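Local coordinates for protein chymotrypsin (Cellulomonas bogoriensis, PDB 2EA3) that probably acts as a secreted serine endopeptidase of the chymotrypsin family, this chain being its protease domain, cut from a longer precursor, at residues A[165-168]-A[169-173]. Numbering follows the deposited sequence.
Sequences FFQP and VNPIL
Pro168 runs on into Val169 without a gap, and the last strand of the second barrel, 161-168, is followed by a helix. The strand piece 165-168 and the helix piece 169-173 run in roughly the same direction, 37° apart. Leu173 N donates to Val169 O at 3.1 Å, an i to i+4 helical bond; Ile172 N bonds weakly to the same oxygen. The carbonyl oxygen of Pro168 is met by side chains of the helix. Ile172 CG1 and Pro171 CD both pack against it, each at 3.5 Å. The ring of Pro168 also touches the ring of Pro171, with CB 3.8 Å from CD. In Gln167, CG is anti to the backbone N (chi1 163°), and the chain bends at chi2, which turns the amide so that NE2 faces Pro168 O. NE2 donates to Pro168 O at 3.1 Å. The bond is nearly straight (170°), lies in the carbonyl plane and meets a lone pair. Farther back, Gln167 CG rests on Ile172 CD1 at 3.8 Å, while NE2 passes Pro171 CB. The other end of the amide, OE1, accepts from the backbone N of Asp56, a member of a probable Ser-His-Asp triad. With Gln167 cut back to an alanine, Pro168 O and Asp56 N would probably both lose their amide partner, and CG would no longer cover the end of Ile172. Strand 161-168 lies between strands 125-128 and 146-154 in the C-terminal barrel of this two-barrel fold. Phe166 packs on Ile126 and Thr151, and Gln167 pairs through its backbone with Val150. The helix leaves this sheet with Leu173 against His85, Leu178 and Met180.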
loop_
_atom_site.group_PDB
_atom_site.type_symbol
_atom_site.label_atom_id
_atom_site.label_comp_id
_atom_site.label_asym_id
_atom_site.label_seq_id
_atom_site.Cartn_x
_atom_site.Cartn_y
_atom_site.Cartn_z
ATOM N N PHE A 165 9.362 2.197 4.980
ATOM C CA PHE A 165 9.572 0.859 4.464
ATOM C C PHE A 165 8.299 0.363 3.827
ATOM O O PHE A 165 7.208 0.722 4.278
ATOM C CB PHE A 165 9.944 -0.079 5.612
ATOM C CG PHE A 165 11.258 0.271 6.276
ATOM C CD1 PHE A 165 11.321 1.247 7.279
ATOM C CD2 PHE A 165 12.431 -0.370 5.883
ATOM C CE1 PHE A 165 12.565 1.570 7.894
ATOM C CE2 PHE A 165 13.645 -0.073 6.488
ATOM C CZ PHE A 165 13.710 0.910 7.493
ATOM N N PHE A 166 8.444 -0.432 2.763
ATOM C CA PHE A 166 7.296 -0.889 1.987
ATOM C C PHE A 166 7.380 -2.393 1.815
ATOM O O PHE A 166 8.471 -2.951 1.609
ATOM C CB PHE A 166 7.270 -0.208 0.602
ATOM C CG PHE A 166 7.090 1.264 0.666
ATOM C CD1 PHE A 166 8.176 2.095 0.943
ATOM C CD2 PHE A 166 5.828 1.832 0.523
ATOM C CE1 PHE A 166 8.013 3.478 1.029
ATOM C CE2 PHE A 166 5.665 3.223 0.624
ATOM C CZ PHE A 166 6.761 4.036 0.875
ATOM N N GLN A 167 6.228 -3.042 1.921
ATOM C CA GLN A 167 6.071 -4.444 1.594
ATOM C C GLN A 167 5.978 -4.560 0.061
ATOM O O GLN A 167 5.085 -4.007 -0.543
ATOM C CB GLN A 167 4.773 -4.961 2.236
ATOM C CG GLN A 167 4.249 -6.294 1.673
ATOM C CD GLN A 167 5.139 -7.465 2.011
ATOM O OE1 GLN A 167 5.368 -7.767 3.177
ATOM N NE2 GLN A 167 5.641 -8.145 0.984
ATOM N N PRO A 168 6.912 -5.278 -0.564
ATOM C CA PRO A 168 6.874 -5.424 -2.046
ATOM C C PRO A 168 5.583 -6.067 -2.517
ATOM O O PRO A 168 5.047 -6.918 -1.812
ATOM C CB PRO A 168 8.032 -6.389 -2.356
ATOM C CG PRO A 168 8.851 -6.467 -1.151
ATOM C CD PRO A 168 8.073 -5.929 0.052
ATOM N N VAL A 169 5.086 -5.689 -3.694
ATOM C CA VAL A 169 3.797 -6.258 -4.168
ATOM C C VAL A 169 3.886 -7.694 -4.687
ATOM O O VAL A 169 2.940 -8.443 -4.571
ATOM C CB VAL A 169 3.087 -5.406 -5.270
ATOM C CG1 VAL A 169 2.457 -4.100 -4.683
ATOM C CG2 VAL A 169 4.029 -5.130 -6.423
ATOM N N ASN A 170 5.006 -8.073 -5.294
ATOM C CA ASN A 170 5.065 -9.389 -5.921
ATOM C C ASN A 170 4.774 -10.573 -4.996
ATOM O O ASN A 170 4.003 -11.450 -5.380
ATOM C CB ASN A 170 6.357 -9.581 -6.751
ATOM C CG ASN A 170 6.339 -8.755 -8.027
ATOM O OD1 ASN A 170 5.283 -8.289 -8.459
ATOM N ND2 ASN A 170 7.512 -8.575 -8.646
ATOM N N PRO A 171 5.362 -10.596 -3.776
ATOM C CA PRO A 171 4.996 -11.652 -2.832
ATOM C C PRO A 171 3.518 -11.669 -2.440
ATOM O O PRO A 171 2.990 -12.738 -2.125
ATOM C CB PRO A 171 5.867 -11.352 -1.601
ATOM C CG PRO A 171 7.050 -10.606 -2.165
ATOM C CD PRO A 171 6.440 -9.744 -3.232
ATOM N N ILE A 172 2.847 -10.517 -2.478
ATOM C CA ILE A 172 1.412 -10.473 -2.145
ATOM C C ILE A 172 0.591 -11.120 -3.264
ATOM O O ILE A 172 -0.301 -11.923 -3.007
ATOM C CB ILE A 172 0.894 -9.029 -1.938
ATOM C CG1 ILE A 172 1.856 -8.224 -1.045
ATOM C CG2 ILE A 172 -0.544 -9.058 -1.345
ATOM C CD1 ILE A 172 1.523 -6.714 -0.936
ATOM N N LEU A 173 0.878 -10.743 -4.503
ATOM C CA LEU A 173 0.215 -11.339 -5.648
ATOM C C LEU A 173 0.442 -12.860 -5.654
ATOM O O LEU A 173 -0.493 -13.617 -5.869
ATOM C CB LEU A 173 0.714 -10.687 -6.942
ATOM C CG LEU A 173 0.524 -9.156 -6.985
ATOM C CD1 LEU A 173 1.232 -8.568 -8.210
ATOM C CD2 LEU A 173 -0.974 -8.769 -6.941
#